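Local coordinates for protein putative transcriptional regulator (Clostridium difficile, PDB 3QI7) that is of unknown function but probably binds a small ligand, perhaps a sugar, as a periplasmic-binding-protein-like lipoprotein, at residues A[113-121]-A[310-321]; A[12-20]-A[85-95]. One frame throughout, in Å; residues are numbered along the deposited sequence.

Both contacts belong to the same lobe of a periplasmic-binding-protein-like fold and lie on the same side of the chain's centre, their own centres about 9 Å apart. Contact 2 pairs two parallel strands, 13-19 and 88-94; contact 1 lays helix 306-324, which comes from far along the chain, over the next strand, 115-118. Segment 85-95 joins them: I91 N lies 2.8 Å from I115 O, a probable backbone hydrogen bond, and S94 OG lies 2.8 Å from A119 O, another probable hydrogen bond. The helix also reaches contact 2, since A314 and A318 touch V92 and A90. Both contacts are buried in the sheet-and-helix core of the lobe.

Contact 1. Residues A[113-121]-A[310-321]; sequences EIITISAPM and LPSLAIYLATEM
A119 and A314 meet methyl to methyl, their CB atoms only 3.4 Å apart, tighter than usual van der Waals contact. This is the close end of a helix laid over the face of an alpha/beta sheet from a distant part of the sequence: strand 115-118 and the helical segment 310-321 run nearly antiparallel, at 165°, with axes 9.2 Å apart. Alanine suits both places, because a CB alone lets the helix settle so near the chain. Beside this pair the CG2 branch of I117 also reaches A314 CB, at 3.7 Å. The other branch ends against A318: CG1 stands anti to the carbonyl carbon (chi1 -50°) and the extended chain carries CD1 to within 3.8 Å of A318 CB. At the start of the helical segment L310 lays its CB against A119 O at 3.5 Å. The cis bond before P120 turns the chain after the strand, where P120 CD meets L310 CD1, the two side chains crossing at about a right angle.

The backbones stand closer here, with A119 CA 5.2 Å from L310 CA, than at the other end, where I115 CA is 7.0 Å from A318 CA. Longer side chains bridge that wider gap: I115 sets CD1 3.5 Å from M321 CB. M321, a selenomethionine, bends at chi3 (85°), which brings CE as well as SE beside I115 CG2. I115 and P120, near the two ends, are both partly exposed.

The side chains that meet are all apolar, and some also lie against carbonyl oxygens. Their hold therefore rests on shape and hydrophobic burial, with the strand's backbone bonds going instead to its sheet neighbours.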
ATOM      1  N   GLU A 113      -5.356  -9.578 -26.233  1.00 38.82           N
ATOM      2  CA  GLU A 113      -4.548 -10.563 -25.497  1.00 37.75           C
ATOM      3  C   GLU A 113      -3.646  -9.968 -24.388  1.00 36.04           C
ATOM      4  O   GLU A 113      -3.161 -10.702 -23.527  1.00 32.59           O
ATOM      5  CB  GLU A 113      -3.722 -11.412 -26.475  1.00 40.95           C
ATOM      6  CG  GLU A 113      -2.394 -10.786 -26.961  1.00 42.99           C
ATOM      7  CD  GLU A 113      -2.540  -9.680 -28.013  1.00 46.10           C
ATOM      8  OE1 GLU A 113      -3.665  -9.244 -28.346  1.00 46.49           O
ATOM      9  OE2 GLU A 113      -1.489  -9.230 -28.502  1.00 47.43           O
ATOM     10  N   ILE A 114      -3.410  -8.657 -24.419  1.00 34.88           N
ATOM     11  CA  ILE A 114      -2.643  -8.001 -23.356  1.00 33.81           C
ATOM     12  C   ILE A 114      -3.375  -8.132 -22.008  1.00 33.25           C
ATOM     13  O   ILE A 114      -4.542  -7.781 -21.880  1.00 32.91           O
ATOM     14  CB  ILE A 114      -2.342  -6.501 -23.680  1.00 35.09           C
ATOM     15  CG1 ILE A 114      -1.404  -6.410 -24.888  1.00 38.07           C
ATOM     16  CG2 ILE A 114      -1.716  -5.784 -22.472  1.00 34.36           C
ATOM     17  CD1 ILE A 114      -0.804  -4.989 -25.176  1.00 41.94           C
ATOM     18  N   ILE A 115      -2.659  -8.643 -21.007  1.00 31.62           N
ATOM     19  CA  ILE A 115      -3.186  -8.805 -19.660  1.00 30.25           C
ATOM     20  C   ILE A 115      -3.080  -7.471 -18.949  1.00 29.99           C
ATOM     21  O   ILE A 115      -1.983  -6.943 -18.816  1.00 29.44           O
ATOM     22  CB  ILE A 115      -2.351  -9.833 -18.922  1.00 32.85           C
ATOM     23  CG1 ILE A 115      -2.519 -11.191 -19.612  1.00 33.63           C
ATOM     24  CG2 ILE A 115      -2.763  -9.923 -17.455  1.00 31.08           C
ATOM     25  CD1 ILE A 115      -1.687 -12.275 -18.981  1.00 37.10           C
ATOM     26  N   THR A 116      -4.203  -6.914 -18.513  1.00 27.75           N
ATOM     27  CA  THR A 116      -4.192  -5.632 -17.784  1.00 28.18           C
ATOM     28  C   THR A 116      -4.460  -5.795 -16.286  1.00 27.10           C
ATOM     29  O   THR A 116      -5.339  -6.552 -15.878  1.00 25.98           O
ATOM     30  CB  THR A 116      -5.218  -4.655 -18.406  1.00 28.13           C
ATOM     31  OG1 THR A 116      -6.492  -5.301 -18.513  1.00 27.63           O
ATOM     32  CG2 THR A 116      -4.728  -4.193 -19.802  1.00 25.40           C
ATOM     33  N   ILE A 117      -3.683  -5.085 -15.465  1.00 25.33           N
ATOM     34  CA  ILE A 117      -3.723  -5.244 -14.027  1.00 23.36           C
ATOM     35  C   ILE A 117      -3.630  -3.862 -13.363  1.00 23.46           C
ATOM     36  O   ILE A 117      -2.706  -3.089 -13.660  1.00 24.92           O
ATOM     37  CB  ILE A 117      -2.542  -6.114 -13.523  1.00 24.65           C
ATOM     38  CG1 ILE A 117      -2.428  -7.414 -14.322  1.00 26.76           C
ATOM     39  CG2 ILE A 117      -2.647  -6.375 -11.997  1.00 22.15           C
ATOM     40  CD1 ILE A 117      -1.383  -8.350 -13.824  1.00 25.96           C
ATOM     41  N   SER A 118      -4.610  -3.538 -12.531  1.00 22.52           N
ATOM     42  CA  SER A 118      -4.548  -2.367 -11.665  1.00 21.80           C
ATOM     43  C   SER A 118      -3.908  -2.821 -10.331  1.00 22.34           C
ATOM     44  O   SER A 118      -4.249  -3.896  -9.771  1.00 20.91           O
ATOM     45  CB  SER A 118      -5.940  -1.718 -11.482  1.00 24.35           C
ATOM     46  OG  SER A 118      -6.876  -2.580 -10.789  1.00 21.87           O
ATOM     47  N   ALA A 119      -2.987  -2.013  -9.825  1.00 20.82           N
ATOM     48  CA  ALA A 119      -2.231  -2.377  -8.653  1.00 19.82           C
ATOM     49  C   ALA A 119      -1.584  -1.198  -7.871  1.00 17.92           C
ATOM     50  O   ALA A 119      -0.383  -1.152  -7.669  1.00 20.97           O
ATOM     51  CB  ALA A 119      -1.203  -3.420  -9.055  1.00 20.13           C
ATOM     52  N   PRO A 120      -2.404  -0.237  -7.379  1.00 20.30           N
ATOM     53  CA  PRO A 120      -3.837  -0.075  -7.576  1.00 18.75           C
ATOM     54  C   PRO A 120      -4.112   0.939  -8.668  1.00 21.38           C
ATOM     55  O   PRO A 120      -3.176   1.474  -9.250  1.00 24.21           O
ATOM     56  CB  PRO A 120      -4.289   0.507  -6.215  1.00 21.69           C
ATOM     57  CG  PRO A 120      -3.132   1.523  -5.889  1.00 22.52           C
ATOM     58  CD  PRO A 120      -1.862   0.801  -6.460  1.00 19.94           C
HETATM   59  N   MSE A 121      -5.384   1.169  -8.987  1.00 22.47           N
HETATM   60  CA  MSE A 121      -5.788   2.386  -9.710  1.00 23.82           C
HETATM   61  C   MSE A 121      -6.869   3.103  -8.868  1.00 24.12           C
HETATM   62  O   MSE A 121      -7.526   2.480  -8.029  1.00 25.71           O
HETATM   63  CB  MSE A 121      -6.284   2.055 -11.116  1.00 23.80           C
HETATM   64  CG  MSE A 121      -5.121   1.800 -12.105  1.00 24.93           C
HETATM   65 SE   MSE A 121      -5.700   1.011 -13.813  0.75 29.15          SE
HETATM   66  CE  MSE A 121      -6.763   2.491 -14.552  1.00 30.43           C
ATOM     67  N   LEU A 310       1.839  -4.039  -3.815  1.00 17.51           N
ATOM     68  CA  LEU A 310       0.859  -4.215  -4.885  1.00 20.00           C
ATOM     69  C   LEU A 310       1.536  -4.273  -6.262  1.00 21.21           C
ATOM     70  O   LEU A 310       1.297  -5.219  -7.026  1.00 23.08           O
ATOM     71  CB  LEU A 310      -0.255  -3.153  -4.859  1.00 20.73           C
ATOM     72  CG  LEU A 310      -1.222  -3.268  -3.676  1.00 21.90           C
ATOM     73  CD1 LEU A 310      -2.011  -1.954  -3.487  1.00 21.30           C
ATOM     74  CD2 LEU A 310      -2.152  -4.524  -3.815  1.00 27.43           C
ATOM     75  N   PRO A 311       2.371  -3.276  -6.592  1.00 21.55           N
ATOM     76  CA  PRO A 311       3.028  -3.358  -7.911  1.00 21.14           C
ATOM     77  C   PRO A 311       3.984  -4.570  -8.050  1.00 20.13           C
ATOM     78  O   PRO A 311       4.025  -5.184  -9.108  1.00 18.84           O
ATOM     79  CB  PRO A 311       3.769  -2.008  -8.029  1.00 23.25           C
ATOM     80  CG  PRO A 311       3.935  -1.563  -6.651  1.00 20.68           C
ATOM     81  CD  PRO A 311       2.720  -2.026  -5.902  1.00 21.74           C
ATOM     82  N   SER A 312       4.716  -4.929  -7.003  0.50 22.17           N
ATOM     83  CA  SER A 312       5.592  -6.105  -7.090  0.50 20.56           C
ATOM     84  C   SER A 312       4.798  -7.401  -7.266  0.50 21.28           C
ATOM     85  O   SER A 312       5.202  -8.264  -8.041  0.50 22.05           O
ATOM     86  CB  SER A 312       6.511  -6.213  -5.879  0.50 21.68           C
ATOM     87  OG  SER A 312       7.513  -7.179  -6.128  0.50 18.77           O
ATOM     88  N   LEU A 313       3.689  -7.546  -6.540  1.00 19.20           N
ATOM     89  CA  LEU A 313       2.810  -8.709  -6.712  1.00 21.25           C
ATOM     90  C   LEU A 313       2.233  -8.731  -8.122  1.00 22.19           C
ATOM     91  O   LEU A 313       2.171  -9.789  -8.766  1.00 21.31           O
ATOM     92  CB  LEU A 313       1.660  -8.704  -5.684  1.00 22.54           C
ATOM     93  CG  LEU A 313       0.514  -9.705  -5.918  1.00 20.83           C
ATOM     94  CD1 LEU A 313       1.066 -11.140  -5.847  1.00 21.59           C
ATOM     95  CD2 LEU A 313      -0.668  -9.543  -4.941  1.00 21.21           C
ATOM     96  N   ALA A 314       1.754  -7.575  -8.581  1.00 21.20           N
ATOM     97  CA  ALA A 314       1.161  -7.473  -9.944  1.00 21.18           C
ATOM     98  C   ALA A 314       2.169  -7.847 -11.031  1.00 21.41           C
ATOM     99  O   ALA A 314       1.823  -8.559 -11.992  1.00 20.77           O
ATOM    100  CB  ALA A 314       0.570  -6.055 -10.203  1.00 18.20           C
ATOM    101  N   ILE A 315       3.410  -7.400 -10.885  1.00 19.88           N
ATOM    102  CA  ILE A 315       4.451  -7.776 -11.873  1.00 22.65           C
ATOM    103  C   ILE A 315       4.684  -9.312 -11.900  1.00 22.18           C
ATOM    104  O   ILE A 315       4.742  -9.917 -12.972  1.00 23.86           O
ATOM    105  CB  ILE A 315       5.765  -7.008 -11.613  1.00 24.03           C
ATOM    106  CG1 ILE A 315       5.548  -5.508 -11.872  1.00 22.58           C
ATOM    107  CG2 ILE A 315       6.911  -7.555 -12.498  1.00 25.99           C
ATOM    108  CD1 ILE A 315       6.538  -4.634 -11.162  1.00 18.93           C
ATOM    109  N   TYR A 316       4.827  -9.923 -10.728  1.00 23.22           N
ATOM    110  CA  TYR A 316       5.051 -11.369 -10.619  1.00 21.58           C
ATOM    111  C   TYR A 316       3.881 -12.147 -11.191  1.00 23.79           C
ATOM    112  O   TYR A 316       4.075 -13.173 -11.850  1.00 23.37           O
ATOM    113  CB  TYR A 316       5.268 -11.802  -9.156  1.00 22.97           C
ATOM    114  CG  TYR A 316       6.643 -11.510  -8.567  1.00 21.18           C
ATOM    115  CD1 TYR A 316       7.812 -11.771  -9.265  1.00 26.87           C
ATOM    116  CD2 TYR A 316       6.759 -11.006  -7.303  1.00 26.98           C
ATOM    117  CE1 TYR A 316       9.083 -11.508  -8.698  1.00 29.58           C
ATOM    118  CE2 TYR A 316       7.994 -10.737  -6.738  1.00 26.82           C
ATOM    119  CZ  TYR A 316       9.152 -10.993  -7.433  1.00 32.09           C
ATOM    120  OH  TYR A 316      10.353 -10.704  -6.828  1.00 33.17           O
ATOM    121  N   LEU A 317       2.659 -11.660 -10.959  1.00 21.92           N
ATOM    122  CA  LEU A 317       1.453 -12.311 -11.462  1.00 24.93           C
ATOM    123  C   LEU A 317       1.394 -12.220 -12.978  1.00 25.62           C
ATOM    124  O   LEU A 317       1.110 -13.221 -13.660  1.00 27.94           O
ATOM    125  CB  LEU A 317       0.207 -11.636 -10.860  1.00 25.81           C
ATOM    126  CG  LEU A 317      -1.072 -12.410 -10.592  1.00 33.82           C
ATOM    127  CD1 LEU A 317      -0.834 -13.816 -10.005  1.00 25.88           C
ATOM    128  CD2 LEU A 317      -1.929 -11.540  -9.648  1.00 31.08           C
ATOM    129  N   ALA A 318       1.610 -11.014 -13.504  1.00 25.73           N
ATOM    130  CA  ALA A 318       1.616 -10.816 -14.955  1.00 24.73           C
ATOM    131  C   ALA A 318       2.613 -11.775 -15.615  1.00 25.72           C
ATOM    132  O   ALA A 318       2.285 -12.476 -16.562  1.00 25.40           O
ATOM    133  CB  ALA A 318       1.954  -9.361 -15.318  1.00 27.28           C
ATOM    134  N   THR A 319       3.840 -11.808 -15.113  1.00 25.53           N
ATOM    135  CA  THR A 319       4.877 -12.722 -15.645  1.00 27.59           C
ATOM    136  C   THR A 319       4.429 -14.196 -15.643  1.00 28.14           C
ATOM    137  O   THR A 319       4.582 -14.925 -16.642  1.00 30.81           O
ATOM    138  CB  THR A 319       6.188 -12.547 -14.852  1.00 28.10           C
ATOM    139  OG1 THR A 319       6.610 -11.185 -14.981  1.00 31.45           O
ATOM    140  CG2 THR A 319       7.293 -13.497 -15.363  1.00 28.38           C
ATOM    141  N   GLU A 320       3.860 -14.632 -14.527  1.00 27.68           N
ATOM    142  CA  GLU A 320       3.405 -16.008 -14.391  1.00 28.34           C
ATOM    143  C   GLU A 320       2.279 -16.275 -15.375  1.00 28.40           C
ATOM    144  O   GLU A 320       2.202 -17.351 -15.991  1.00 25.49           O
ATOM    145  CB  GLU A 320       2.922 -16.259 -12.966  1.00 29.10           C
ATOM    146  CG  GLU A 320       2.330 -17.648 -12.684  1.00 31.46           C
ATOM    147  CD  GLU A 320       3.375 -18.733 -12.504  1.00 40.26           C
ATOM    148  OE1 GLU A 320       4.555 -18.398 -12.300  1.00 40.54           O
ATOM    149  OE2 GLU A 320       2.994 -19.933 -12.553  1.00 44.79           O
HETATM  150  N   MSE A 321       1.386 -15.294 -15.490  1.00 28.21           N
HETATM  151  CA  MSE A 321       0.222 -15.438 -16.364  1.00 29.01           C
HETATM  152  C   MSE A 321       0.652 -15.558 -17.822  1.00 31.10           C
HETATM  153  O   MSE A 321       0.086 -16.365 -18.570  1.00 31.10           O
HETATM  154  CB  MSE A 321      -0.747 -14.244 -16.183  1.00 28.13           C
HETATM  155  CG  MSE A 321      -1.539 -14.292 -14.887  1.00 22.36           C
HETATM  156 SE   MSE A 321      -2.560 -12.622 -14.590  0.75 29.12          SE
HETATM  157  CE  MSE A 321      -4.117 -13.204 -15.671  1.00 21.08           C
TER

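Contact 2. Residues A[12-20]-A[85-95]; sequences DFKVAVVTQ and DKEVQAIVVST
K14 and D85 form the charged end of this parallel strand pair: K14 NZ gives a 2.8 Å salt bridge to the syn lone pair of D85 OD2. E87 OE1 offers the lysine a second, long partner. A lysine suits the N-terminal end of the pair, where its chain, extended as far as CE, reaches over to the turn 85-88 and the last torsion (chi4 148°) brings NZ to the aspartate. D85 OD1 accepts from E87 N, an Asx turn that steadies the carboxylate.

Backbone bonds join the strands. K14 N to E87 O and Q89 N to K14 O open the ladder; a beta bulge then shifts the register by one between K14 and V15. Beyond it A16 N meets A90 O at 2.9 Å, and V92 N, V18 N and S94 N continue the ladder. A90 N, skipped by the bulge, is buried without a partner.

At the far end T95 OG1 donates to Q20 OE1 at 2.7 Å, in the amide plane on a lone pair; Q97 bonds to both atoms. A water links Q20 N with S94 O.

Apolar pairs cover both faces. V18 and V93 lie side by side, CB to CG2 4.1 Å, while V15 CG1 meets V92 CG2 at 4.2 Å; branched valines suit extended strands.

These are inner strands of the lobe's alpha/beta sheet: 57-63 flanks 13-19, and 115-118 flanks 88-94. V17 packs on V32 of helix 26-42 and I315 of helix 306-324, which also covers A90 and V92.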
ATOM      1  N   ASP A  12       9.673 -14.253 -26.107  1.00 43.83           N
ATOM      2  CA  ASP A  12      10.187 -13.332 -25.106  1.00 44.45           C
ATOM      3  C   ASP A  12       9.253 -12.119 -25.045  1.00 40.79           C
ATOM      4  O   ASP A  12       8.689 -11.710 -26.066  1.00 43.35           O
ATOM      5  CB  ASP A  12      11.616 -12.932 -25.449  1.00 44.88           C
ATOM      6  CG  ASP A  12      12.590 -14.113 -25.392  1.00 50.13           C
ATOM      7  OD1 ASP A  12      12.260 -15.175 -24.791  1.00 44.59           O
ATOM      8  OD2 ASP A  12      13.697 -13.963 -25.950  1.00 49.45           O
ATOM      9  N   PHE A  13       9.037 -11.574 -23.855  1.00 37.01           N
ATOM     10  CA  PHE A  13       7.971 -10.587 -23.723  1.00 35.39           C
ATOM     11  C   PHE A  13       8.334  -9.426 -22.824  1.00 33.60           C
ATOM     12  O   PHE A  13       9.340  -9.464 -22.117  1.00 33.12           O
ATOM     13  CB  PHE A  13       6.667 -11.275 -23.283  1.00 35.21           C
ATOM     14  CG  PHE A  13       6.727 -11.911 -21.924  1.00 34.80           C
ATOM     15  CD1 PHE A  13       7.261 -13.188 -21.753  1.00 31.49           C
ATOM     16  CD2 PHE A  13       6.227 -11.240 -20.806  1.00 37.28           C
ATOM     17  CE1 PHE A  13       7.295 -13.796 -20.507  1.00 31.80           C
ATOM     18  CE2 PHE A  13       6.265 -11.835 -19.541  1.00 30.51           C
ATOM     19  CZ  PHE A  13       6.799 -13.127 -19.397  1.00 30.74           C
ATOM     20  N   LYS A  14       7.536  -8.366 -22.900  1.00 32.77           N
ATOM     21  CA  LYS A  14       7.675  -7.227 -21.975  1.00 31.14           C
ATOM     22  C   LYS A  14       6.436  -7.107 -21.069  1.00 31.13           C
ATOM     23  O   LYS A  14       5.291  -7.352 -21.503  1.00 33.46           O
ATOM     24  CB  LYS A  14       7.885  -5.918 -22.747  1.00 32.81           C
ATOM     25  CG  LYS A  14       9.131  -5.868 -23.639  1.00 37.64           C
ATOM     26  CD  LYS A  14       9.270  -4.478 -24.263  1.00 39.20           C
ATOM     27  CE  LYS A  14      10.493  -4.362 -25.186  1.00 44.28           C
ATOM     28  NZ  LYS A  14      10.200  -3.403 -26.285  1.00 39.94           N
ATOM     29  N   VAL A  15       6.684  -6.791 -19.808  1.00 28.66           N
ATOM     30  CA  VAL A  15       5.647  -6.376 -18.875  1.00 29.21           C
ATOM     31  C   VAL A  15       5.798  -4.871 -18.684  1.00 27.10           C
ATOM     32  O   VAL A  15       6.777  -4.404 -18.110  1.00 26.36           O
ATOM     33  CB  VAL A  15       5.772  -7.105 -17.526  1.00 28.79           C
ATOM     34  CG1 VAL A  15       4.668  -6.638 -16.559  1.00 29.55           C
ATOM     35  CG2 VAL A  15       5.674  -8.641 -17.733  1.00 30.34           C
ATOM     36  N   ALA A  16       4.852  -4.109 -19.204  1.00 27.01           N
ATOM     37  CA  ALA A  16       4.911  -2.662 -19.064  1.00 28.35           C
ATOM     38  C   ALA A  16       4.330  -2.295 -17.704  1.00 27.25           C
ATOM     39  O   ALA A  16       3.299  -2.839 -17.329  1.00 25.86           O
ATOM     40  CB  ALA A  16       4.134  -1.967 -20.203  1.00 28.10           C
ATOM     41  N   VAL A  17       4.996  -1.384 -16.988  1.00 25.18           N
ATOM     42  CA  VAL A  17       4.575  -0.956 -15.677  1.00 25.64           C
ATOM     43  C   VAL A  17       4.521   0.566 -15.633  1.00 27.35           C
ATOM     44  O   VAL A  17       5.539   1.238 -15.798  1.00 26.16           O
ATOM     45  CB  VAL A  17       5.522  -1.484 -14.552  1.00 24.55           C
ATOM     46  CG1 VAL A  17       4.976  -1.110 -13.214  1.00 21.33           C
ATOM     47  CG2 VAL A  17       5.676  -3.018 -14.655  1.00 18.77           C
ATOM     48  N   VAL A  18       3.320   1.101 -15.391  1.00 24.87           N
ATOM     49  CA  VAL A  18       3.083   2.535 -15.381  1.00 23.04           C
ATOM     50  C   VAL A  18       3.044   3.060 -13.949  1.00 23.33           C
ATOM     51  O   VAL A  18       2.259   2.573 -13.107  1.00 20.96           O
ATOM     52  CB  VAL A  18       1.736   2.852 -16.073  1.00 25.97           C
ATOM     53  CG1 VAL A  18       1.474   4.394 -16.107  1.00 21.82           C
ATOM     54  CG2 VAL A  18       1.714   2.228 -17.441  1.00 23.70           C
ATOM     55  N   THR A  19       3.900   4.032 -13.653  1.00 22.94           N
ATOM     56  CA  THR A  19       3.887   4.682 -12.361  1.00 23.34           C
ATOM     57  C   THR A  19       3.934   6.196 -12.532  1.00 25.16           C
ATOM     58  O   THR A  19       4.242   6.692 -13.614  1.00 22.29           O
ATOM     59  CB  THR A  19       5.099   4.289 -11.496  1.00 25.31           C
ATOM     60  OG1 THR A  19       6.254   4.984 -11.949  1.00 23.76           O
ATOM     61  CG2 THR A  19       5.376   2.767 -11.544  1.00 26.52           C
ATOM     62  N   GLN A  20       3.655   6.911 -11.446  1.00 25.69           N
ATOM     63  CA  GLN A  20       3.997   8.328 -11.356  1.00 27.06           C
ATOM     64  C   GLN A  20       5.527   8.499 -11.271  1.00 28.76           C
ATOM     65  O   GLN A  20       6.262   7.523 -11.005  1.00 27.69           O
ATOM     66  CB  GLN A  20       3.282   8.988 -10.171  1.00 27.03           C
ATOM     67  CG  GLN A  20       1.730   9.035 -10.320  1.00 26.02           C
ATOM     68  CD  GLN A  20       1.012   9.621  -9.092  1.00 31.60           C
ATOM     69  OE1 GLN A  20      -0.016   9.094  -8.636  1.00 30.74           O
ATOM     70  NE2 GLN A  20       1.561  10.708  -8.549  1.00 28.70           N
ATOM     71  N   ASP A  85       3.730  -1.949 -29.475  1.00 46.15           N
ATOM     72  CA  ASP A  85       4.893  -2.778 -29.207  1.00 45.15           C
ATOM     73  C   ASP A  85       4.407  -4.222 -29.122  1.00 45.81           C
ATOM     74  O   ASP A  85       3.724  -4.610 -28.164  1.00 45.43           O
ATOM     75  CB  ASP A  85       5.567  -2.307 -27.911  1.00 43.52           C
ATOM     76  CG  ASP A  85       6.890  -3.003 -27.622  1.00 43.69           C
ATOM     77  OD1 ASP A  85       7.075  -4.193 -27.991  1.00 45.10           O
ATOM     78  OD2 ASP A  85       7.751  -2.347 -26.979  1.00 44.84           O
ATOM     79  N   LYS A  86       4.777  -5.004 -30.131  1.00 44.62           N
ATOM     80  CA  LYS A  86       4.365  -6.391 -30.288  1.00 45.50           C
ATOM     81  C   LYS A  86       4.835  -7.315 -29.158  1.00 44.35           C
ATOM     82  O   LYS A  86       4.267  -8.394 -28.956  1.00 43.59           O
ATOM     83  CB  LYS A  86       4.874  -6.900 -31.646  1.00 48.73           C
ATOM     84  CG  LYS A  86       4.522  -8.333 -31.996  1.00 53.56           C
ATOM     85  CD  LYS A  86       4.358  -8.497 -33.519  1.00 63.18           C
ATOM     86  CE  LYS A  86       4.562  -9.932 -33.989  1.00 64.95           C
ATOM     87  NZ  LYS A  86       4.035 -10.949 -33.028  1.00 62.85           N
ATOM     88  N   GLU A  87       5.866  -6.896 -28.425  1.00 40.82           N
ATOM     89  CA  GLU A  87       6.429  -7.715 -27.358  1.00 41.42           C
ATOM     90  C   GLU A  87       5.754  -7.478 -25.993  1.00 38.68           C
ATOM     91  O   GLU A  87       5.869  -8.321 -25.105  1.00 39.15           O
ATOM     92  CB  GLU A  87       7.940  -7.450 -27.254  1.00 41.26           C
ATOM     93  CG  GLU A  87       8.678  -7.664 -28.583  1.00 47.27           C
ATOM     94  CD  GLU A  87      10.188  -7.726 -28.401  1.00 51.08           C
ATOM     95  OE1 GLU A  87      10.744  -6.798 -27.784  1.00 51.58           O
ATOM     96  OE2 GLU A  87      10.811  -8.706 -28.867  1.00 57.48           O
ATOM     97  N   VAL A  88       5.070  -6.338 -25.841  1.00 35.60           N
ATOM     98  CA  VAL A  88       4.275  -6.037 -24.647  1.00 34.57           C
ATOM     99  C   VAL A  88       3.099  -7.000 -24.552  1.00 34.57           C
ATOM    100  O   VAL A  88       2.188  -6.991 -25.404  1.00 34.94           O
ATOM    101  CB  VAL A  88       3.774  -4.559 -24.617  1.00 36.30           C
ATOM    102  CG1 VAL A  88       2.812  -4.306 -23.414  1.00 32.28           C
ATOM    103  CG2 VAL A  88       4.957  -3.593 -24.540  1.00 33.78           C
ATOM    104  N   GLN A  89       3.140  -7.838 -23.509  1.00 33.80           N
ATOM    105  CA  GLN A  89       2.120  -8.838 -23.264  1.00 32.08           C
ATOM    106  C   GLN A  89       1.311  -8.606 -21.977  1.00 30.22           C
ATOM    107  O   GLN A  89       0.306  -9.291 -21.759  1.00 29.04           O
ATOM    108  CB  GLN A  89       2.753 -10.224 -23.246  1.00 34.15           C
ATOM    109  CG  GLN A  89       3.436 -10.607 -24.546  1.00 33.35           C
ATOM    110  CD  GLN A  89       2.449 -10.757 -25.687  1.00 40.31           C
ATOM    111  OE1 GLN A  89       1.272 -11.011 -25.453  1.00 41.72           O
ATOM    112  NE2 GLN A  89       2.918 -10.590 -26.927  1.00 41.19           N
ATOM    113  N   ALA A  90       1.718  -7.636 -21.149  1.00 29.01           N
ATOM    114  CA  ALA A  90       0.910  -7.249 -20.005  1.00 28.22           C
ATOM    115  C   ALA A  90       1.183  -5.792 -19.645  1.00 28.64           C
ATOM    116  O   ALA A  90       2.296  -5.279 -19.862  1.00 27.94           O
ATOM    117  CB  ALA A  90       1.187  -8.182 -18.804  1.00 26.60           C
ATOM    118  N   ILE A  91       0.152  -5.124 -19.135  1.00 27.09           N
ATOM    119  CA  ILE A  91       0.295  -3.764 -18.606  1.00 28.15           C
ATOM    120  C   ILE A  91      -0.199  -3.694 -17.159  1.00 26.62           C
ATOM    121  O   ILE A  91      -1.353  -4.014 -16.878  1.00 24.95           O
ATOM    122  CB  ILE A  91      -0.465  -2.711 -19.459  1.00 26.82           C
ATOM    123  CG1 ILE A  91      -0.003  -2.754 -20.920  1.00 31.22           C
ATOM    124  CG2 ILE A  91      -0.239  -1.312 -18.889  1.00 30.43           C
ATOM    125  CD1 ILE A  91      -0.865  -1.912 -21.863  1.00 27.81           C
ATOM    126  N   VAL A  92       0.690  -3.262 -16.259  1.00 24.22           N
ATOM    127  CA  VAL A  92       0.388  -3.012 -14.871  1.00 25.01           C
ATOM    128  C   VAL A  92       0.395  -1.493 -14.658  1.00 24.18           C
ATOM    129  O   VAL A  92       1.348  -0.814 -15.031  1.00 25.24           O
ATOM    130  CB  VAL A  92       1.462  -3.687 -13.935  1.00 23.49           C
ATOM    131  CG1 VAL A  92       1.225  -3.338 -12.461  1.00 22.44           C
ATOM    132  CG2 VAL A  92       1.493  -5.219 -14.148  1.00 23.40           C
ATOM    133  N   VAL A  93      -0.662  -0.968 -14.053  1.00 23.34           N
ATOM    134  CA  VAL A  93      -0.753   0.447 -13.716  1.00 24.20           C
ATOM    135  C   VAL A  93      -0.827   0.607 -12.189  1.00 22.27           C
ATOM    136  O   VAL A  93      -1.660  -0.015 -11.543  1.00 23.55           O
ATOM    137  CB  VAL A  93      -1.994   1.084 -14.388  1.00 26.03           C
ATOM    138  CG1 VAL A  93      -2.128   2.543 -13.958  1.00 26.72           C
ATOM    139  CG2 VAL A  93      -1.919   0.964 -15.899  1.00 26.68           C
ATOM    140  N   SER A  94       0.061   1.409 -11.606  1.00 19.33           N
ATOM    141  CA  SER A  94       0.058   1.658 -10.183  1.00 22.16           C
ATOM    142  C   SER A  94      -0.042   3.166  -9.840  1.00 24.34           C
ATOM    143  O   SER A  94       0.941   3.882  -9.930  1.00 22.74           O
ATOM    144  CB  SER A  94       1.328   1.048  -9.543  1.00 25.44           C
ATOM    145  OG  SER A  94       1.257   1.053  -8.114  1.00 22.79           O
ATOM    146  N   THR A  95      -1.233   3.623  -9.443  1.00 25.22           N
ATOM    147  CA  THR A  95      -1.454   4.995  -8.940  1.00 24.31           C
ATOM    148  C   THR A  95      -2.720   5.028  -8.070  1.00 25.14           C
ATOM    149  O   THR A  95      -3.722   4.400  -8.405  1.00 27.19           O
ATOM    150  CB  THR A  95      -1.616   6.061 -10.113  1.00 27.41           C
ATOM    151  OG1 THR A  95      -1.917   7.372  -9.578  1.00 26.65           O
ATOM    152  CG2 THR A  95      -2.748   5.673 -11.081  1.00 25.73           C
TER
HETATM  153  O   HOH W   1       6.055 -11.494 -26.686  1.00 40.10           O
HETATM  154  O   HOH W   2      10.273 -11.350 -28.515  1.00 45.50           O
HETATM  155  O   HOH W   3       2.944   5.527  -8.961  1.00 21.99           O